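PelA (Pseudomonas aeruginosa, PDB 5TCB) probably cleaves glycosidic bonds through the glycoside hydrolase domain present here, one part of a longer protein to which a deacetylase activity is also tentatively assigned. Local coordinates at residues A[172-177]-A[189-194]; A[69-74]-A[133-138]; A[87-92]-A[111-116]; A[119-124]-A[164-169]. All coordinates share one frame; numbering follows the deposited sequence.

Overall arrangement
The eight parallel strands follow one another in chain order, consistent with a (β/α)8 barrel, as expected for a GH114 glycoside hydrolase. Contacts 1 and 2 lie in this sheet, their centres about 9 Å apart; strands 131-135 and 170-174 are neighbours, so the two contacts join side by side, with the Leu134 amide bonded to the Phe172 carbonyl. Contacts 3 and 4 both use helix 111-126, about 17 Å apart between centres. Along the chain, contact 3 falls between the two segments of contact 2, whereas the segments of contacts 2 and 4 alternate; contact 1 comes last. The Val74 carbonyl, bonded to the Trp113 indole NH, ties contact 2 to contact 3, linking strand end and helix start.

Contact 1 (A[172-177]-A[189-194]); sequences FFNRGF and AVAVES
Phe173 and Val190 pair in parallel register, joining strands 170-174 and 187-192, two neighbours in the barrel sheet of this GH114 domain. The strand part is tight. The Ala191 amide reaches the Phe173 carbonyl almost straight, N to O 2.8 Å, with an N-H...O angle of 170°; Phe173 N to Ala189 O and Arg175 N to Ala191 O flank it. On the inner face, the Phe172 ring brings CE1 to within 3.8 Å of Ala191 CB. With CG anti to the backbone N (chi1 -179°), the ring swings across to the next strand, where Ala189 and Ala191 are small enough for the ring to lie against them. Past the strand, the Phe177 ring turns its edge to Val192, CZ to CG2 3.9 Å, against helix 211-226.

At the strand ends the contact turns polar; the partly exposed residues are Arg175 and Glu193. Asn174, still buried at the end of its strand, suits the place because its amide both donates and accepts: ND2 gives a hydrogen to Glu193 OE2 at 3.0 Å, on the anti side of the carboxylate, and also binds Asp135, while Tyr236 takes the other carboxylate oxygen of Glu193. Arg175 runs extended from CG to NE, long enough for NH2 to meet Glu193 O at 2.7 Å, above the carbonyl plane yet in the plane of the guanidinium. That carbonyl precedes a cis peptide bond to Ser194. One water joins the two segments, donating to Asn174 OD1 at 2.7 Å and accepting from Arg175 NE and the backbone N of Glu193.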
loop_
_atom_site.group_PDB
_atom_site.type_symbol
_atom_site.label_atom_id
_atom_site.label_comp_id
_atom_site.label_asym_id
_atom_site.label_seq_id
_atom_site.Cartn_x
_atom_site.Cartn_y
_atom_site.Cartn_z
ATOM N N PHE A 172 4.758 5.748 1.831
ATOM C CA PHE A 172 4.903 4.365 2.249
ATOM C C PHE A 172 4.501 3.559 1.018
ATOM O O PHE A 172 3.320 3.481 0.661
ATOM C CB PHE A 172 4.018 4.140 3.480
ATOM C CG PHE A 172 4.044 2.765 4.083
ATOM C CD1 PHE A 172 4.912 1.773 3.681
ATOM C CD2 PHE A 172 3.158 2.508 5.112
ATOM C CE1 PHE A 172 4.861 0.518 4.286
ATOM C CE2 PHE A 172 3.099 1.267 5.736
ATOM C CZ PHE A 172 3.953 0.266 5.326
ATOM N N PHE A 173 5.500 3.040 0.309
ATOM C CA PHE A 173 5.254 2.365 -0.964
ATOM C C PHE A 173 4.789 0.928 -0.718
ATOM O O PHE A 173 5.359 0.228 0.127
ATOM C CB PHE A 173 6.527 2.267 -1.802
ATOM C CG PHE A 173 6.951 3.512 -2.534
ATOM C CD1 PHE A 173 6.628 4.776 -2.100
ATOM C CD2 PHE A 173 7.719 3.384 -3.685
ATOM C CE1 PHE A 173 7.077 5.899 -2.804
ATOM C CE2 PHE A 173 8.168 4.479 -4.364
ATOM C CZ PHE A 173 7.852 5.737 -3.927
ATOM N N ASN A 174 3.801 0.473 -1.482
ATOM C CA ASN A 174 3.544 -0.968 -1.661
ATOM C C ASN A 174 4.388 -1.439 -2.836
ATOM O O ASN A 174 4.078 -1.158 -3.993
ATOM C CB ASN A 174 2.070 -1.267 -1.872
ATOM C CG ASN A 174 1.752 -2.751 -1.700
ATOM O OD1 ASN A 174 2.649 -3.530 -1.345
ATOM N ND2 ASN A 174 0.508 -3.146 -1.921
ATOM N N ARG A 175 5.490 -2.138 -2.543
ATOM C CA ARG A 175 6.444 -2.562 -3.591
ATOM C C ARG A 175 6.909 -1.313 -4.340
ATOM O O ARG A 175 7.350 -0.344 -3.715
ATOM C CB ARG A 175 5.844 -3.641 -4.468
ATOM C CG ARG A 175 5.499 -4.911 -3.779
ATOM C CD ARG A 175 4.964 -5.911 -4.744
ATOM N NE ARG A 175 4.639 -7.188 -4.110
ATOM C CZ ARG A 175 4.892 -8.367 -4.652
ATOM N NH1 ARG A 175 5.464 -8.470 -5.852
ATOM N NH2 ARG A 175 4.550 -9.461 -3.982
ATOM N N GLY A 176 6.866 -1.286 -5.660
ATOM C CA GLY A 176 7.530 -0.223 -6.398
ATOM C C GLY A 176 8.944 -0.525 -6.826
ATOM O O GLY A 176 9.707 0.398 -7.129
ATOM N N PHE A 177 9.299 -1.803 -6.929
ATOM C CA PHE A 177 10.683 -2.180 -7.168
ATOM C C PHE A 177 11.203 -1.616 -8.476
ATOM O O PHE A 177 12.409 -1.363 -8.609
ATOM C CB PHE A 177 10.810 -3.703 -7.169
ATOM C CG PHE A 177 10.315 -4.359 -5.905
ATOM C CD1 PHE A 177 10.755 -3.933 -4.684
ATOM C CD2 PHE A 177 9.407 -5.396 -5.957
ATOM C CE1 PHE A 177 10.265 -4.515 -3.508
ATOM C CE2 PHE A 177 8.937 -5.996 -4.801
ATOM C CZ PHE A 177 9.361 -5.573 -3.600
ATOM N N ALA A 189 9.292 3.792 3.646
ATOM C CA ALA A 189 9.275 2.359 3.891
ATOM C C ALA A 189 8.659 1.716 2.663
ATOM O O ALA A 189 8.009 2.390 1.854
ATOM C CB ALA A 189 8.462 2.015 5.147
ATOM N N VAL A 190 8.886 0.416 2.514
ATOM C CA VAL A 190 8.311 -0.378 1.441
ATOM C C VAL A 190 7.644 -1.591 2.054
ATOM O O VAL A 190 8.272 -2.302 2.854
ATOM C CB VAL A 190 9.390 -0.806 0.436
ATOM C CG1 VAL A 190 8.811 -1.678 -0.652
ATOM C CG2 VAL A 190 10.082 0.424 -0.137
ATOM N N ALA A 191 6.382 -1.809 1.698
ATOM C CA ALA A 191 5.645 -2.997 2.098
ATOM C C ALA A 191 5.684 -4.053 1.006
ATOM O O ALA A 191 5.844 -3.767 -0.186
ATOM C CB ALA A 191 4.187 -2.673 2.429
ATOM N N VAL A 192 5.462 -5.293 1.431
ATOM C CA VAL A 192 5.396 -6.433 0.536
ATOM C C VAL A 192 4.314 -7.392 1.009
ATOM O O VAL A 192 4.378 -7.918 2.126
ATOM C CB VAL A 192 6.734 -7.177 0.421
ATOM C CG1 VAL A 192 6.577 -8.391 -0.528
ATOM C CG2 VAL A 192 7.813 -6.253 -0.063
ATOM N N GLU A 193 3.328 -7.628 0.154
ATOM C CA GLU A 193 2.411 -8.742 0.286
ATOM C C GLU A 193 2.930 -9.850 -0.618
ATOM O O GLU A 193 2.861 -9.680 -1.863
ATOM C CB GLU A 193 0.993 -8.375 -0.161
ATOM C CG GLU A 193 0.401 -7.120 0.427
ATOM C CD GLU A 193 -0.820 -6.701 -0.379
ATOM O OE1 GLU A 193 -1.931 -7.205 -0.114
ATOM O OE2 GLU A 193 -0.661 -5.888 -1.311
ATOM N N SER A 194 3.465 -10.970 -0.129
ATOM C CA SER A 194 3.591 -11.370 1.265
ATOM C C SER A 194 4.920 -12.104 1.381
ATOM O O SER A 194 5.551 -12.422 0.364
ATOM C CB SER A 194 2.433 -12.276 1.681
ATOM O OG SER A 194 1.199 -11.593 1.691
HETATM O O HOH W 1 2.776 -6.051 -2.186
#

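Contact 2 (A[69-74]-A[133-138]); sequences FAYLSV and FLDTLD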
loop_
_atom_site.group_PDB
_atom_site.type_symbol
_atom_site.label_atom_id
_atom_site.label_comp_id
_atom_site.label_asym_id
_atom_site.label_seq_id
_atom_site.Cartn_x
_atom_site.Cartn_y
_atom_site.Cartn_z
ATOM N N PHE A 69 -1.557 7.084 8.066
ATOM C CA PHE A 69 -1.381 7.107 6.610
ATOM C C PHE A 69 -2.719 6.856 5.934
ATOM O O PHE A 69 -3.497 6.009 6.381
ATOM C CB PHE A 69 -0.421 6.010 6.136
ATOM C CG PHE A 69 1.004 6.204 6.552
ATOM C CD1 PHE A 69 1.384 5.989 7.855
ATOM C CD2 PHE A 69 1.976 6.599 5.630
ATOM C CE1 PHE A 69 2.716 6.170 8.238
ATOM C CE2 PHE A 69 3.267 6.760 5.980
ATOM C CZ PHE A 69 3.659 6.558 7.299
ATOM N N ALA A 70 -2.974 7.561 4.830
ATOM C CA ALA A 70 -4.161 7.332 4.017
ATOM C C ALA A 70 -3.820 6.471 2.798
ATOM O O ALA A 70 -2.809 6.709 2.113
ATOM C CB ALA A 70 -4.769 8.654 3.557
ATOM N N TYR A 71 -4.664 5.466 2.559
ATOM C CA TYR A 71 -4.576 4.645 1.353
ATOM C C TYR A 71 -4.747 5.482 0.100
ATOM O O TYR A 71 -5.683 6.274 -0.022
ATOM C CB TYR A 71 -5.628 3.548 1.419
ATOM C CG TYR A 71 -5.626 2.632 0.227
ATOM C CD1 TYR A 71 -6.435 2.900 -0.859
ATOM C CD2 TYR A 71 -4.814 1.531 0.188
ATOM C CE1 TYR A 71 -6.431 2.071 -1.975
ATOM C CE2 TYR A 71 -4.815 0.685 -0.932
ATOM C CZ TYR A 71 -5.624 0.981 -1.989
ATOM O OH TYR A 71 -5.643 0.187 -3.127
ATOM N N LEU A 72 -3.879 5.238 -0.882
ATOM C CA LEU A 72 -4.049 5.867 -2.191
ATOM C C LEU A 72 -3.575 4.901 -3.265
ATOM O O LEU A 72 -2.374 4.602 -3.370
ATOM C CB LEU A 72 -3.267 7.173 -2.292
ATOM C CG LEU A 72 -3.459 7.961 -3.598
ATOM C CD1 LEU A 72 -4.889 8.436 -3.770
ATOM C CD2 LEU A 72 -2.525 9.141 -3.691
ATOM N N SER A 73 -4.503 4.475 -4.125
ATOM C CA SER A 73 -4.180 3.595 -5.244
ATOM C C SER A 73 -3.717 4.436 -6.439
ATOM O O SER A 73 -4.463 5.259 -6.969
ATOM C CB SER A 73 -5.384 2.728 -5.579
ATOM O OG SER A 73 -5.140 1.981 -6.777
ATOM N N VAL A 74 -2.445 4.267 -6.802
ATOM C CA VAL A 74 -1.789 5.090 -7.816
ATOM C C VAL A 74 -1.964 4.511 -9.209
ATOM O O VAL A 74 -2.106 5.262 -10.177
ATOM C CB VAL A 74 -0.292 5.250 -7.471
ATOM C CG1 VAL A 74 0.474 5.994 -8.564
ATOM C CG2 VAL A 74 -0.129 5.970 -6.171
ATOM N N PHE A 133 -0.131 5.701 1.868
ATOM C CA PHE A 133 0.237 4.345 1.489
ATOM C C PHE A 133 -0.086 4.206 0.013
ATOM O O PHE A 133 -1.256 4.254 -0.377
ATOM C CB PHE A 133 -0.480 3.291 2.316
ATOM C CG PHE A 133 -0.069 1.879 1.947
ATOM C CD1 PHE A 133 1.171 1.408 2.297
ATOM C CD2 PHE A 133 -0.912 1.047 1.250
ATOM C CE1 PHE A 133 1.570 0.133 1.966
ATOM C CE2 PHE A 133 -0.497 -0.242 0.895
ATOM C CZ PHE A 133 0.737 -0.682 1.284
ATOM N N LEU A 134 0.942 4.082 -0.792
ATOM C CA LEU A 134 0.807 4.105 -2.252
ATOM C C LEU A 134 0.705 2.689 -2.804
ATOM O O LEU A 134 1.688 1.936 -2.825
ATOM C CB LEU A 134 1.973 4.867 -2.878
ATOM C CG LEU A 134 2.164 6.299 -2.357
ATOM C CD1 LEU A 134 3.360 6.936 -3.068
ATOM C CD2 LEU A 134 0.908 7.134 -2.552
ATOM N N ASP A 135 -0.486 2.339 -3.280
ATOM C CA ASP A 135 -0.770 1.013 -3.788
ATOM C C ASP A 135 -0.734 1.010 -5.316
ATOM O O ASP A 135 -0.628 2.050 -5.984
ATOM C CB ASP A 135 -2.141 0.561 -3.268
ATOM C CG ASP A 135 -2.366 -0.937 -3.327
ATOM O OD1 ASP A 135 -1.407 -1.728 -3.480
ATOM O OD2 ASP A 135 -3.547 -1.334 -3.195
ATOM N N THR A 136 -0.844 -0.202 -5.845
ATOM C CA THR A 136 -0.881 -0.541 -7.281
ATOM C C THR A 136 0.244 0.136 -8.067
ATOM O O THR A 136 0.066 0.607 -9.192
ATOM C CB THR A 136 -2.276 -0.304 -7.885
ATOM O OG1 THR A 136 -2.719 1.039 -7.706
ATOM C CG2 THR A 136 -3.271 -1.262 -7.251
ATOM N N LEU A 137 1.450 0.077 -7.507
ATOM C CA LEU A 137 2.649 0.586 -8.156
ATOM C C LEU A 137 3.186 -0.364 -9.206
ATOM O O LEU A 137 4.132 0.004 -9.921
ATOM C CB LEU A 137 3.752 0.858 -7.119
ATOM C CG LEU A 137 3.343 1.866 -6.050
ATOM C CD1 LEU A 137 4.536 2.107 -5.107
ATOM C CD2 LEU A 137 2.869 3.197 -6.638
ATOM N N ASP A 138 2.642 -1.575 -9.317
ATOM C CA ASP A 138 3.086 -2.530 -10.334
ATOM C C ASP A 138 1.965 -2.923 -11.287
ATOM O O ASP A 138 2.144 -3.851 -12.088
ATOM C CB ASP A 138 3.716 -3.775 -9.680
ATOM C CG ASP A 138 2.786 -4.505 -8.740
ATOM O OD1 ASP A 138 1.628 -4.095 -8.562
ATOM O OD2 ASP A 138 3.227 -5.516 -8.163
#
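Tyr71 lays its ring along the strand toward Asp135, and the phenol hydroxyl donates to the carboxylate, OH to OD2 2.6 Å. The bond uses the anti lone pair of OD2; the ring and carboxylate planes stand 70° apart, and the oxygen lies at the ring edge, near its plane. CG of Tyr71 is anti to the backbone N (chi1 -180°), which carries the ring forward along its strand by the two residues needed to reach Asp135. Beside Tyr71, on the same face of the sheet, the Phe133 ring presents its edge, CD2 to Tyr71 CD2 4.1 Å; the two side chains cross obliquely, and Phe29 and Phe172 meet Phe133 edge-to-face.

Strands 67-73 and 131-135 are parallel neighbours in the barrel sheet, and their side chains alternate between its two sides. Tyr71, Phe133, Ser73 and Asp135 line the inner side, near the C-terminal strand ends where barrel hydrolases carry their active sites. Leu72 and Leu134 belong to the outer side, lying next to each other and pointing the same way, CD2 to CD2 4.1 Å, under helices 111-126 and 145-165. Branched Val74 continues the apolar row: its CG2 meets Leu134 CD2 at 3.9 Å and its CB faces the CD2 methyl of Leu137. Backbone bonds bind the strands throughout, among them Asp135 N to Leu72 O.

Where the two segments leave the sheet, two small hydroxyls face each other, Ser73 OG and Thr136 OG1, hydrogen-bonded at 2.8 Å. The Gly75 amide also holds Thr136 OG1, and Ser73 OG has a second partner in the carbonyl of Glu76.

Contact 3 (A[87-92]-A[111-116]); sequences SGLARG and PSWRAH
Leu89 sets one methyl over His116 and the other against the helix backbone, joining the loop after helix 81-86 to the first turns of helix 111-126. The loop enters through a Schellman motif: Gly88 adopts positive phi (77°), favourable for glycine, and delivers Leu89 to the helix. Leucine suits the spot because its fork touches three helix residues at once. With CG anti to its own carbonyl carbon (chi1 -61°), it holds CD1 above the centre of the imidazole in a CH-pi contact, 3.8 Å from the ring centroid and 7° off the normal. The same CD1 lies in the plane of the Trp113 indole, 3.9 Å from CZ3, so it sees one ring by its face and the other by its edge. Both rings leave the helix with CG anti to the backbone N, and the three-residue spacing of Trp113 and His116, just under one helical turn, brings them to this one methyl. Phe77 and Met106 also pack on Leu89, extending the apolar patch. Gly92, bonded to the Asp107 backbone, comes only to 4.4 Å, from its N to Ser112 OG. The second branch of Leu89, CD2, rests 3.6 Å from Ser112 O, the carbonyl already bonded to His116 N.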
loop_
_atom_site.group_PDB
_atom_site.type_symbol
_atom_site.label_atom_id
_atom_site.label_comp_id
_atom_site.label_asym_id
_atom_site.label_seq_id
_atom_site.Cartn_x
_atom_site.Cartn_y
_atom_site.Cartn_z
ATOM N N SER A 87 -16.654 10.142 -12.532
ATOM C CA SER A 87 -15.511 10.841 -11.958
ATOM C C SER A 87 -14.798 11.766 -12.935
ATOM O O SER A 87 -13.921 12.522 -12.503
ATOM C CB SER A 87 -14.500 9.824 -11.432
ATOM O OG SER A 87 -14.076 8.961 -12.479
ATOM N N GLY A 88 -15.115 11.705 -14.227
ATOM C CA GLY A 88 -14.383 12.466 -15.221
ATOM C C GLY A 88 -13.034 11.901 -15.598
ATOM O O GLY A 88 -12.232 12.608 -16.218
ATOM N N LEU A 89 -12.756 10.649 -15.257
ATOM C CA LEU A 89 -11.445 10.055 -15.485
ATOM C C LEU A 89 -11.425 9.058 -16.641
ATOM O O LEU A 89 -10.388 8.438 -16.882
ATOM C CB LEU A 89 -10.972 9.375 -14.200
ATOM C CG LEU A 89 -10.821 10.342 -13.028
ATOM C CD1 LEU A 89 -10.562 9.595 -11.735
ATOM C CD2 LEU A 89 -9.708 11.346 -13.282
ATOM N N ALA A 90 -12.527 8.922 -17.382
ATOM C CA ALA A 90 -12.647 7.840 -18.355
ATOM C C ALA A 90 -11.505 7.837 -19.364
ATOM O O ALA A 90 -11.009 6.767 -19.741
ATOM C CB ALA A 90 -13.983 7.944 -19.092
ATOM N N ARG A 91 -11.105 9.015 -19.856
ATOM C CA ARG A 91 -10.101 9.058 -20.909
ATOM C C ARG A 91 -8.810 8.396 -20.460
ATOM O O ARG A 91 -8.092 7.814 -21.283
ATOM C CB ARG A 91 -9.834 10.501 -21.337
ATOM C CG ARG A 91 -9.217 10.605 -22.714
ATOM C CD ARG A 91 -8.735 12.006 -23.005
ATOM N NE ARG A 91 -8.351 12.167 -24.404
ATOM C CZ ARG A 91 -7.230 11.689 -24.936
ATOM N NH1 ARG A 91 -6.368 11.003 -24.193
ATOM N NH2 ARG A 91 -6.971 11.894 -26.221
ATOM N N GLY A 92 -8.525 8.436 -19.155
ATOM C CA GLY A 92 -7.318 7.873 -18.592
ATOM C C GLY A 92 -7.316 6.375 -18.360
ATOM O O GLY A 92 -6.269 5.832 -18.017
ATOM N N PRO A 111 -2.886 13.153 -18.096
ATOM C CA PRO A 111 -2.924 14.321 -17.196
ATOM C C PRO A 111 -4.098 14.322 -16.235
ATOM O O PRO A 111 -3.950 14.766 -15.087
ATOM C CB PRO A 111 -2.968 15.515 -18.166
ATOM C CG PRO A 111 -3.326 14.946 -19.503
ATOM C CD PRO A 111 -2.813 13.538 -19.515
ATOM N N SER A 112 -5.270 13.842 -16.664
ATOM C CA SER A 112 -6.416 13.874 -15.767
ATOM C C SER A 112 -6.214 12.943 -14.585
ATOM O O SER A 112 -6.670 13.258 -13.488
ATOM C CB SER A 112 -7.706 13.513 -16.512
ATOM O OG SER A 112 -7.630 12.219 -17.081
ATOM N N TRP A 113 -5.554 11.796 -14.802
ATOM C CA TRP A 113 -5.306 10.860 -13.707
ATOM C C TRP A 113 -4.261 11.416 -12.754
ATOM O O TRP A 113 -4.444 11.414 -11.524
ATOM C CB TRP A 113 -4.850 9.517 -14.268
ATOM C CG TRP A 113 -4.558 8.475 -13.220
ATOM C CD1 TRP A 113 -3.390 7.818 -13.035
ATOM C CD2 TRP A 113 -5.459 7.988 -12.217
ATOM N NE1 TRP A 113 -3.500 6.929 -11.984
ATOM C CE2 TRP A 113 -4.766 7.009 -11.475
ATOM C CE3 TRP A 113 -6.786 8.262 -11.894
ATOM C CZ2 TRP A 113 -5.344 6.335 -10.399
ATOM C CZ3 TRP A 113 -7.354 7.589 -10.827
ATOM C CH2 TRP A 113 -6.645 6.630 -10.116
ATOM N N ARG A 114 -3.155 11.911 -13.301
ATOM C CA ARG A 114 -2.126 12.500 -12.451
ATOM C C ARG A 114 -2.691 13.658 -11.640
ATOM O O ARG A 114 -2.422 13.774 -10.434
ATOM C CB ARG A 114 -0.961 12.959 -13.325
ATOM C CG ARG A 114 -0.290 11.829 -14.116
ATOM C CD ARG A 114 0.664 12.334 -15.213
ATOM N NE ARG A 114 1.908 12.901 -14.684
ATOM C CZ ARG A 114 3.034 12.215 -14.462
ATOM N NH1 ARG A 114 3.111 10.909 -14.728
ATOM N NH2 ARG A 114 4.098 12.848 -13.990
ATOM N N ALA A 115 -3.475 14.537 -12.284
ATOM C CA ALA A 115 -4.050 15.669 -11.558
ATOM C C ALA A 115 -4.992 15.197 -10.460
ATOM O O ALA A 115 -5.038 15.786 -9.369
ATOM C CB ALA A 115 -4.784 16.595 -12.526
ATOM N N HIS A 116 -5.801 14.185 -10.760
ATOM C CA HIS A 116 -6.715 13.625 -9.778
ATOM C C HIS A 116 -5.960 13.161 -8.542
ATOM O O HIS A 116 -6.328 13.497 -7.403
ATOM C CB HIS A 116 -7.488 12.469 -10.425
ATOM C CG HIS A 116 -8.269 11.652 -9.453
ATOM N ND1 HIS A 116 -9.527 12.016 -9.020
ATOM C CD2 HIS A 116 -7.973 10.490 -8.824
ATOM C CE1 HIS A 116 -9.967 11.114 -8.162
ATOM N NE2 HIS A 116 -9.048 10.178 -8.028
#

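Contact 4 (A[119-124]-A[164-169]); sequences KRAAEL and RQEPGL
Ala122 receives the carboxylate of Glu166 against its backbone, CA to OE2 3.5 Å, and the methyl CB lies almost as near the same oxygen. The preceding residue, Ala121, turns its own methyl toward the aliphatic part of Glu166, CB to CG 4.3 Å. Leu169 closes the row, its CD1 lying 3.8 Å from Ala121 O. No hydrogen bond crosses between the segments, and alanine suits the helix here because a one-carbon side chain lets these longer groups come up to its backbone.

The contact joins the middle of helix 111-126 to the end of helix 145-165, on the outside of the barrel sheet, just before the chain enters strand 170-174. Glu166 is the first residue to leave helical geometry and opens a type I turn, closed by Leu169 N to Glu166 O at 3.1 Å; the turn brings Leu169 back toward the helix.

Around this first shell, polar bonds fix the carboxylate. Glu166 is bent at its second torsion (chi2 -68°), which folds OE2 back to within 2.8 Å of Gln165 NE2. That amide donates in its own plane, onto the anti lone pair of OE2. Gln165, extended beyond CG, also reaches the carbonyl of Leu118, so its NE2 bridges the two helices, while Arg125 forms a salt bridge with OE2. On the inner side, Leu132 of strand 131-135 packs against both Ala121 and Leu169.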
loop_
_atom_site.group_PDB
_atom_site.type_symbol
_atom_site.label_atom_id
_atom_site.label_comp_id
_atom_site.label_asym_id
_atom_site.label_seq_id
_atom_site.Cartn_x
_atom_site.Cartn_y
_atom_site.Cartn_z
ATOM N N LYS A 119 -4.513 16.090 -6.494
ATOM C CA LYS A 119 -5.578 16.762 -5.757
ATOM C C LYS A 119 -5.976 15.953 -4.530
ATOM O O LYS A 119 -6.179 16.508 -3.441
ATOM C CB LYS A 119 -6.772 16.994 -6.690
ATOM N N ARG A 120 -6.092 14.629 -4.691
ATOM C CA ARG A 120 -6.412 13.755 -3.572
ATOM C C ARG A 120 -5.339 13.838 -2.493
ATOM O O ARG A 120 -5.653 13.904 -1.296
ATOM C CB ARG A 120 -6.568 12.323 -4.084
ATOM C CG ARG A 120 -6.978 11.316 -3.058
ATOM C CD ARG A 120 -8.389 11.538 -2.592
ATOM N NE ARG A 120 -8.763 10.588 -1.548
ATOM C CZ ARG A 120 -9.540 10.885 -0.513
ATOM N NH1 ARG A 120 -10.019 12.114 -0.365
ATOM N NH2 ARG A 120 -9.828 9.951 0.383
ATOM N N ALA A 121 -4.071 13.855 -2.897
ATOM C CA ALA A 121 -3.003 13.977 -1.921
ATOM C C ALA A 121 -3.147 15.268 -1.138
ATOM O O ALA A 121 -2.947 15.279 0.075
ATOM C CB ALA A 121 -1.647 13.914 -2.613
ATOM N N ALA A 122 -3.467 16.374 -1.818
ATOM C CA ALA A 122 -3.620 17.639 -1.110
ATOM C C ALA A 122 -4.763 17.572 -0.108
ATOM O O ALA A 122 -4.664 18.112 1.003
ATOM C CB ALA A 122 -3.847 18.758 -2.108
ATOM N N GLU A 123 -5.879 16.951 -0.494
ATOM C CA GLU A 123 -7.006 16.837 0.431
ATOM C C GLU A 123 -6.639 15.999 1.651
ATOM O O GLU A 123 -7.004 16.352 2.775
ATOM C CB GLU A 123 -8.227 16.240 -0.266
ATOM C CG GLU A 123 -8.916 17.200 -1.233
ATOM C CD GLU A 123 -9.181 18.563 -0.600
ATOM O OE1 GLU A 123 -9.788 18.607 0.491
ATOM O OE2 GLU A 123 -8.759 19.588 -1.179
ATOM N N LEU A 124 -5.918 14.895 1.442
ATOM C CA LEU A 124 -5.507 14.038 2.550
ATOM C C LEU A 124 -4.508 14.761 3.452
ATOM O O LEU A 124 -4.563 14.614 4.679
ATOM C CB LEU A 124 -4.953 12.729 1.987
ATOM C CG LEU A 124 -6.054 11.919 1.290
ATOM C CD1 LEU A 124 -5.422 10.806 0.470
ATOM C CD2 LEU A 124 -7.080 11.373 2.295
ATOM N N ARG A 164 7.516 16.181 -4.345
ATOM C CA ARG A 164 7.870 17.600 -4.368
ATOM C C ARG A 164 6.689 18.478 -3.948
ATOM O O ARG A 164 6.881 19.480 -3.240
ATOM C CB ARG A 164 8.358 17.988 -5.770
ATOM N N GLN A 165 5.469 18.139 -4.394
ATOM C CA GLN A 165 4.280 18.914 -4.036
ATOM C C GLN A 165 3.927 18.769 -2.560
ATOM O O GLN A 165 3.436 19.730 -1.957
ATOM C CB GLN A 165 3.067 18.485 -4.887
ATOM C CG GLN A 165 1.715 19.082 -4.423
ATOM C CD GLN A 165 0.468 18.496 -5.098
ATOM O OE1 GLN A 165 0.364 18.509 -6.333
ATOM N NE2 GLN A 165 -0.522 18.026 -4.274
ATOM N N GLU A 166 4.166 17.602 -1.962
ATOM C CA GLU A 166 3.681 17.279 -0.623
ATOM C C GLU A 166 4.822 16.745 0.231
ATOM O O GLU A 166 4.824 15.579 0.629
ATOM C CB GLU A 166 2.541 16.260 -0.689
ATOM C CG GLU A 166 1.325 16.750 -1.493
ATOM C CD GLU A 166 0.566 17.903 -0.851
ATOM O OE1 GLU A 166 0.751 18.186 0.368
ATOM O OE2 GLU A 166 -0.240 18.533 -1.564
ATOM N N PRO A 167 5.804 17.595 0.557
ATOM C CA PRO A 167 6.935 17.127 1.373
ATOM C C PRO A 167 6.549 16.784 2.796
ATOM O O PRO A 167 7.338 16.139 3.498
ATOM C CB PRO A 167 7.904 18.311 1.340
ATOM C CG PRO A 167 7.028 19.522 1.114
ATOM C CD PRO A 167 5.942 19.002 0.166
ATOM N N GLY A 168 5.374 17.193 3.251
ATOM C CA GLY A 168 4.912 16.811 4.555
ATOM C C GLY A 168 4.203 15.479 4.634
ATOM O O GLY A 168 3.681 15.145 5.698
ATOM N N LEU A 169 4.107 14.748 3.529
ATOM C CA LEU A 169 3.528 13.411 3.521
ATOM C C LEU A 169 4.630 12.373 3.381
ATOM O O LEU A 169 5.312 12.306 2.345
ATOM C CB LEU A 169 2.512 13.268 2.386
ATOM C CG LEU A 169 1.275 14.136 2.508
ATOM C CD1 LEU A 169 0.407 13.935 1.294
ATOM C CD2 LEU A 169 0.505 13.740 3.770
#